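Local coordinates for D7 protein (Anopheles stephensi, PDB 3NHI), which binds and sequesters cysteinyl leukotrienes and thromboxane A2 analogues in mosquito saliva, blunting the host response to blood feeding, at residues Q169-N174 with K179-P184; C192-R195 with Y199-D202. All blocks are in the same frame, centred on the assembly; numbering follows the deposited sequence.

Interaction 1 (Q169-N174 with K179-P184)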
ATOM      1  N   GLN A 169      17.229 -17.604  17.374  1.00 18.02           N
ATOM      2  CA  GLN A 169      17.271 -16.163  17.563  1.00 17.08           C
ATOM      3  C   GLN A 169      17.181 -15.452  16.213  1.00 15.26           C
ATOM      4  O   GLN A 169      17.778 -15.894  15.223  1.00 15.33           O
ATOM      5  CB  GLN A 169      18.579 -15.791  18.263  1.00 17.74           C
ATOM      6  CG  GLN A 169      18.665 -14.376  18.795  1.00 20.93           C
ATOM      7  CD  GLN A 169      19.941 -14.136  19.583  1.00 24.54           C
ATOM      8  OE1 GLN A 169      19.899 -13.884  20.789  1.00 27.48           O
ATOM      9  NE2 GLN A 169      21.087 -14.231  18.907  1.00 26.36           N
ATOM     10  N   SER A 170      16.424 -14.360  16.172  1.00 13.51           N
ATOM     11  CA  SER A 170      16.377 -13.530  14.976  1.00 11.82           C
ATOM     12  C   SER A 170      17.760 -13.009  14.603  1.00 11.64           C
ATOM     13  O   SER A 170      18.552 -12.614  15.466  1.00 11.71           O
ATOM     14  CB  SER A 170      15.425 -12.354  15.163  1.00 11.54           C
ATOM     15  OG  SER A 170      15.523 -11.470  14.059  1.00 10.06           O
ATOM     16  N   GLU A 171      18.032 -13.002  13.302  1.00 11.16           N
ATOM     17  CA  GLU A 171      19.265 -12.421  12.777  1.00 10.86           C
ATOM     18  C   GLU A 171      19.287 -10.911  12.994  1.00 11.11           C
ATOM     19  O   GLU A 171      20.331 -10.281  12.893  1.00 11.57           O
ATOM     20  CB  GLU A 171      19.430 -12.759  11.296  1.00 10.92           C
ATOM     21  CG  GLU A 171      19.692 -14.244  11.069  1.00  9.67           C
ATOM     22  CD  GLU A 171      19.749 -14.645   9.608  1.00  9.45           C
ATOM     23  OE1 GLU A 171      19.664 -15.861   9.357  1.00 11.29           O
ATOM     24  OE2 GLU A 171      19.893 -13.771   8.723  1.00 10.24           O
ATOM     25  N   TRP A 172      18.120 -10.341  13.293  1.00 10.87           N
ATOM     26  CA  TRP A 172      17.975  -8.907  13.470  1.00 11.58           C
ATOM     27  C   TRP A 172      17.718  -8.524  14.932  1.00 13.15           C
ATOM     28  O   TRP A 172      17.280  -7.404  15.217  1.00 12.60           O
ATOM     29  CB  TRP A 172      16.849  -8.386  12.569  1.00 10.95           C
ATOM     30  CG  TRP A 172      17.032  -8.670  11.097  1.00  9.17           C
ATOM     31  CD1 TRP A 172      18.194  -9.010  10.453  1.00  8.75           C
ATOM     32  CD2 TRP A 172      16.021  -8.591  10.087  1.00  8.27           C
ATOM     33  NE1 TRP A 172      17.956  -9.173   9.103  1.00  8.43           N
ATOM     34  CE2 TRP A 172      16.631  -8.920   8.855  1.00  7.40           C
ATOM     35  CE3 TRP A 172      14.652  -8.283  10.102  1.00  7.31           C
ATOM     36  CZ2 TRP A 172      15.917  -8.941   7.648  1.00  7.03           C
ATOM     37  CZ3 TRP A 172      13.949  -8.312   8.909  1.00  7.31           C
ATOM     38  CH2 TRP A 172      14.582  -8.634   7.701  1.00  7.62           C
ATOM     39  N   LYS A 173      18.035  -9.442  15.843  1.00 15.18           N
ATOM     40  CA  LYS A 173      17.812  -9.243  17.284  1.00 17.58           C
ATOM     41  C   LYS A 173      18.376  -7.941  17.858  1.00 18.61           C
ATOM     42  O   LYS A 173      17.717  -7.283  18.669  1.00 19.97           O
ATOM     43  CB  LYS A 173      18.334 -10.446  18.088  1.00 18.01           C
ATOM     44  CG  LYS A 173      18.109 -10.358  19.606  1.00 20.36           C
ATOM     45  CD  LYS A 173      16.632 -10.489  19.971  1.00 23.71           C
ATOM     46  CE  LYS A 173      16.427 -10.580  21.479  1.00 25.66           C
ATOM     47  NZ  LYS A 173      16.748 -11.937  22.013  1.00 28.19           N
ATOM     48  N   ASN A 174      19.585  -7.577  17.450  1.00 19.25           N
ATOM     49  CA  ASN A 174      20.191  -6.314  17.894  1.00 19.91           C
ATOM     50  C   ASN A 174      19.849  -5.114  16.992  1.00 18.89           C
ATOM     51  O   ASN A 174      20.345  -4.005  17.207  1.00 20.02           O
ATOM     52  CB  ASN A 174      21.708  -6.482  18.037  1.00 20.86           C
ATOM     53  CG  ASN A 174      22.095  -7.463  19.144  1.00 22.97           C
ATOM     54  OD1 ASN A 174      21.410  -7.580  20.163  1.00 26.17           O
ATOM     55  ND2 ASN A 174      23.206  -8.165  18.946  1.00 26.10           N
ATOM     56  N   LYS A 179      23.361  -8.314   6.540  1.00  9.62           N
ATOM     57  CA  LYS A 179      24.131  -9.554   6.477  1.00 10.13           C
ATOM     58  C   LYS A 179      23.352 -10.592   5.679  1.00  9.40           C
ATOM     59  O   LYS A 179      22.178 -10.856   5.960  1.00  9.85           O
ATOM     60  CB  LYS A 179      24.407 -10.068   7.881  1.00 10.57           C
ATOM     61  CG  LYS A 179      25.243 -11.345   7.936  1.00 11.95           C
ATOM     62  CD  LYS A 179      25.313 -11.925   9.348  1.00 15.32           C
ATOM     63  CE  LYS A 179      26.088 -11.019  10.294  1.00 17.79           C
ATOM     64  NZ  LYS A 179      27.547 -11.056  10.010  1.00 20.32           N
ATOM     65  N   LEU A 180      24.004 -11.155   4.666  1.00  9.15           N
ATOM     66  CA  LEU A 180      23.371 -12.150   3.808  1.00  8.28           C
ATOM     67  C   LEU A 180      23.750 -13.560   4.253  1.00  8.36           C
ATOM     68  O   LEU A 180      24.895 -13.988   4.085  1.00  9.29           O
ATOM     69  CB  LEU A 180      23.742 -11.910   2.343  1.00  7.77           C
ATOM     70  CG  LEU A 180      23.421 -10.504   1.809  1.00  7.36           C
ATOM     71  CD1 LEU A 180      23.979 -10.339   0.396  1.00  7.09           C
ATOM     72  CD2 LEU A 180      21.919 -10.202   1.868  1.00  7.44           C
ATOM     73  N   THR A 181      22.786 -14.270   4.829  1.00  7.97           N
ATOM     74  CA  THR A 181      23.030 -15.605   5.383  1.00  8.09           C
ATOM     75  C   THR A 181      22.449 -16.733   4.539  1.00  8.04           C
ATOM     76  O   THR A 181      22.799 -17.896   4.725  1.00  8.17           O
ATOM     77  CB  THR A 181      22.408 -15.732   6.769  1.00  7.91           C
ATOM     78  OG1 THR A 181      20.992 -15.510   6.655  1.00  7.76           O
ATOM     79  CG2 THR A 181      23.028 -14.718   7.731  1.00  8.84           C
ATOM     80  N   GLY A 182      21.519 -16.396   3.646  1.00  7.80           N
ATOM     81  CA  GLY A 182      20.779 -17.406   2.896  1.00  7.76           C
ATOM     82  C   GLY A 182      19.951 -18.346   3.760  1.00  7.95           C
ATOM     83  O   GLY A 182      19.594 -19.431   3.319  1.00  8.91           O
ATOM     84  N   SER A 183      19.648 -17.938   4.988  1.00  7.60           N
ATOM     85  CA  SER A 183      18.887 -18.804   5.890  1.00  7.69           C
ATOM     86  C   SER A 183      17.425 -18.870   5.440  1.00  7.91           C
ATOM     87  O   SER A 183      16.933 -17.924   4.818  1.00  7.62           O
ATOM     88  CB  SER A 183      18.969 -18.309   7.329  1.00  8.28           C
ATOM     89  OG  SER A 183      18.250 -17.096   7.480  1.00  7.89           O
ATOM     90  N   PRO A 184      16.723 -19.979   5.748  1.00  8.14           N
ATOM     91  CA  PRO A 184      15.310 -20.053   5.364  1.00  8.60           C
ATOM     92  C   PRO A 184      14.497 -18.932   6.000  1.00  8.27           C
ATOM     93  O   PRO A 184      13.566 -18.423   5.379  1.00  8.06           O
ATOM     94  CB  PRO A 184      14.855 -21.417   5.895  1.00  9.06           C
ATOM     95  CG  PRO A 184      15.958 -21.898   6.785  1.00  9.61           C
ATOM     96  CD  PRO A 184      17.213 -21.240   6.339  1.00  8.58           C
TER
HETATM   97  O   HOH W   1      20.572 -11.085   8.405  1.00 12.63           O
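Glu-171 OE2 is met by Thr-181 OG1, which donates to it at 2.9 Å, and by a water. On the other oxygen of the same carboxylate, Ser-183 OG donates to Glu-171 OE1 at 2.7 Å. Both hydroxyls approach from the syn side but not in the carboxylate plane: the serine oxygen stands 33° out of it, the threonine oxygen 22°. The water lies 2.8 Å from Glu-171 OE2 and 2.9 Å from Lys-179 O. The glutamate gets there by running straight beyond CG (chi2 175°), which carries its acid group across to the oncoming threonine. Both segments belong to the long loop between helices 155-163 and 184-196 of the PBP/GOBP domain, and Ser-183 is the N-cap of the second helix, its OG also accepting from Leu-186 N. The carboxylate therefore holds the very hydroxyl that caps the helix. Each side has an ST turn of its own. Ser-183 N donates to Thr-181 OG1 at 3.2 Å. Across the contact, Trp-172 N donates to Ser-170 OG at 2.9 Å, within a type I turn from Ser-170 to Lys-173. Ser-170 OG is hydrogen-bonded to Glu-160 as well.

Interaction 2 (C192-R195 with Y199-D202)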
ATOM      1  N   CYS A 192       8.282 -11.690   2.560  1.00  5.11           N
ATOM      2  CA  CYS A 192       7.193 -11.008   3.238  1.00  4.92           C
ATOM      3  C   CYS A 192       7.363  -9.486   3.087  1.00  4.58           C
ATOM      4  O   CYS A 192       6.391  -8.752   2.854  1.00  4.70           O
ATOM      5  CB  CYS A 192       7.176 -11.466   4.700  1.00  5.30           C
ATOM      6  SG  CYS A 192       6.039 -10.609   5.801  1.00  6.04           S
ATOM      7  N   ILE A 193       8.594  -9.007   3.207  1.00  5.15           N
ATOM      8  CA  ILE A 193       8.849  -7.581   3.082  1.00  4.81           C
ATOM      9  C   ILE A 193       8.644  -7.095   1.653  1.00  4.39           C
ATOM     10  O   ILE A 193       8.001  -6.071   1.426  1.00  4.14           O
ATOM     11  CB  ILE A 193      10.256  -7.227   3.593  1.00  4.94           C
ATOM     12  CG1 ILE A 193      10.338  -7.462   5.103  1.00  5.88           C
ATOM     13  CG2 ILE A 193      10.598  -5.776   3.278  1.00  5.78           C
ATOM     14  CD1 ILE A 193      11.765  -7.556   5.642  1.00  6.76           C
ATOM     15  N   PHE A 194       9.183  -7.824   0.682  1.00  4.53           N
ATOM     16  CA  PHE A 194       9.023  -7.429  -0.717  1.00  4.90           C
ATOM     17  C   PHE A 194       7.548  -7.352  -1.110  1.00  5.09           C
ATOM     18  O   PHE A 194       7.141  -6.443  -1.849  1.00  5.43           O
ATOM     19  CB  PHE A 194       9.800  -8.359  -1.662  1.00  5.37           C
ATOM     20  CG  PHE A 194      11.231  -7.916  -1.924  1.00  5.86           C
ATOM     21  CD1 PHE A 194      12.038  -7.422  -0.893  1.00  6.11           C
ATOM     22  CD2 PHE A 194      11.766  -8.001  -3.210  1.00  6.32           C
ATOM     23  CE1 PHE A 194      13.363  -7.017  -1.152  1.00  6.83           C
ATOM     24  CE2 PHE A 194      13.078  -7.605  -3.476  1.00  6.79           C
ATOM     25  CZ  PHE A 194      13.873  -7.107  -2.450  1.00  5.95           C
ATOM     26  N   ARG A 195       6.740  -8.289  -0.618  1.00  4.87           N
ATOM     27  CA  ARG A 195       5.304  -8.243  -0.893  1.00  5.50           C
ATOM     28  C   ARG A 195       4.647  -7.068  -0.161  1.00  4.70           C
ATOM     29  O   ARG A 195       3.839  -6.343  -0.742  1.00  4.99           O
ATOM     30  CB  ARG A 195       4.649  -9.568  -0.530  1.00  6.30           C
ATOM     31  CG  ARG A 195       5.033 -10.696  -1.480  1.00  9.35           C
ATOM     32  CD  ARG A 195       4.338 -11.985  -1.086  1.00 14.28           C
ATOM     33  NE  ARG A 195       4.496 -13.047  -2.080  1.00 20.69           N
ATOM     34  CZ  ARG A 195       3.705 -13.229  -3.140  1.00 21.50           C
ATOM     35  NH1 ARG A 195       2.687 -12.408  -3.388  1.00 21.07           N
ATOM     36  NH2 ARG A 195       3.939 -14.241  -3.969  1.00 24.53           N
ATOM     37  N   TYR A 199       7.019  -4.437  -3.907  1.00  5.16           N
ATOM     38  CA  TYR A 199       8.094  -4.785  -4.850  1.00  5.29           C
ATOM     39  C   TYR A 199       7.713  -5.987  -5.710  1.00  5.97           C
ATOM     40  O   TYR A 199       8.198  -6.142  -6.838  1.00  6.56           O
ATOM     41  CB  TYR A 199       9.358  -5.159  -4.084  1.00  5.32           C
ATOM     42  CG  TYR A 199      10.173  -4.039  -3.490  1.00  4.66           C
ATOM     43  CD1 TYR A 199       9.743  -2.694  -3.506  1.00  5.11           C
ATOM     44  CD2 TYR A 199      11.386  -4.330  -2.878  1.00  5.01           C
ATOM     45  CE1 TYR A 199      10.528  -1.688  -2.950  1.00  5.19           C
ATOM     46  CE2 TYR A 199      12.170  -3.344  -2.317  1.00  5.89           C
ATOM     47  CZ  TYR A 199      11.753  -2.024  -2.357  1.00  4.63           C
ATOM     48  OH  TYR A 199      12.560  -1.058  -1.784  1.00  6.68           O
ATOM     49  N   MET A 200       6.904  -6.879  -5.146  1.00  6.20           N
ATOM     50  CA  MET A 200       6.438  -8.070  -5.831  1.00  6.62           C
ATOM     51  C   MET A 200       5.010  -8.343  -5.425  1.00  7.49           C
ATOM     52  O   MET A 200       4.590  -7.975  -4.324  1.00  7.79           O
ATOM     53  CB  MET A 200       7.289  -9.292  -5.457  1.00  7.16           C
ATOM     54  CG  MET A 200       8.746  -9.159  -5.821  1.00  7.51           C
ATOM     55  SD  MET A 200       9.733 -10.617  -5.437  1.00  9.11           S
ATOM     56  CE  MET A 200       9.346 -11.645  -6.851  1.00  8.97           C
ATOM     57  N   ASP A 201       4.266  -8.979  -6.317  1.00  8.56           N
ATOM     58  CA  ASP A 201       2.928  -9.465  -5.992  1.00 10.28           C
ATOM     59  C   ASP A 201       2.713 -10.784  -6.712  1.00 10.92           C
ATOM     60  O   ASP A 201       3.677 -11.394  -7.163  1.00 10.69           O
ATOM     61  CB  ASP A 201       1.848  -8.405  -6.286  1.00 10.75           C
ATOM     62  CG  ASP A 201       1.651  -8.117  -7.770  1.00 11.38           C
ATOM     63  OD1 ASP A 201       0.859  -7.191  -8.054  1.00 15.46           O
ATOM     64  OD2 ASP A 201       2.246  -8.784  -8.643  1.00 12.04           O
ATOM     65  N   ASP A 202       1.462 -11.225  -6.822  1.00 12.48           N
ATOM     66  CA  ASP A 202       1.167 -12.499  -7.480  1.00 14.03           C
ATOM     67  C   ASP A 202       1.575 -12.546  -8.967  1.00 14.16           C
ATOM     68  O   ASP A 202       1.719 -13.628  -9.543  1.00 15.30           O
ATOM     69  CB  ASP A 202      -0.312 -12.884  -7.295  1.00 14.86           C
ATOM     70  CG  ASP A 202      -0.640 -13.320  -5.865  1.00 16.98           C
ATOM     71  OD1 ASP A 202       0.291 -13.559  -5.066  1.00 17.38           O
ATOM     72  OD2 ASP A 202      -1.848 -13.430  -5.547  1.00 20.70           O
TER
HETATM   73  O   HOH W   2       2.429  -7.335  -2.858  1.00 10.04           O
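Tyr-199 presents a ring edge to the face of Phe-194 in a T-shaped pair, with centroids 4.8 Å apart and planes at 82°. Its CD2 sits over the middle of the phenylalanine ring, 3.5 Å above the plane. The pair lies where helix 184-196 of the PBP/GOBP domain ends and the chain turns back into strand 200-201, half of a small antiparallel hairpin with 204-205. Met-200 makes a Met-aromatic contact at the rim of the same phenylalanine: SD is 4.0 Å from Phe-194 CD2 and near the ring plane. Phe-194 O meanwhile takes weak bonds from two successive backbone amides, Tyr-199 N at 2.9 Å and Met-200 N at 3.3 Å, tying the last turn of the helix to the start of the strand. Farther along, a water donates to both Arg-195 O and Met-200 O, and Arg-195 CA points its hydrogen almost straight at Met-200 O. On the solvent side, Arg-195 stays extended from CG to NE (chi2 -179°) and reaches Asp-202 in a salt bridge. Guanidinium and carboxylate planes are turned 67° apart, and Arg-195 NH1 meets the anti side of Asp-202 OD1 at 3.1 Å.

In the outer shell, Phe-258 of helix 251-266 touches the side chains of both Phe-194 and Tyr-199, and Asp-213 OD2 is hydrogen-bonded to Tyr-199 OH.

In the fold
Interaction 1 precedes interaction 2 along the chain; helix 184-196 joins them, with 179-184 leading into its start and 192-195 close to its end. Their centres are about 19 Å apart; the centre of interaction 1 is about 26 Å from that of the chain, the centre of interaction 2 about 11 Å. They nevertheless meet directly, because Trp-172 CH2 packs 3.7 Å from Ile-193 CD1. Helix 155-163 is a further link: Glu-160 bonds the 169-174 segment, and Cys-159 forms the disulfide with Cys-192. All four segments belong to the PBP/GOBP family part of the chain and lie away from the residues that bind the lipid. Interaction 1 meets the helix at its N-cap; interaction 2 packs its last turns against the returning strand.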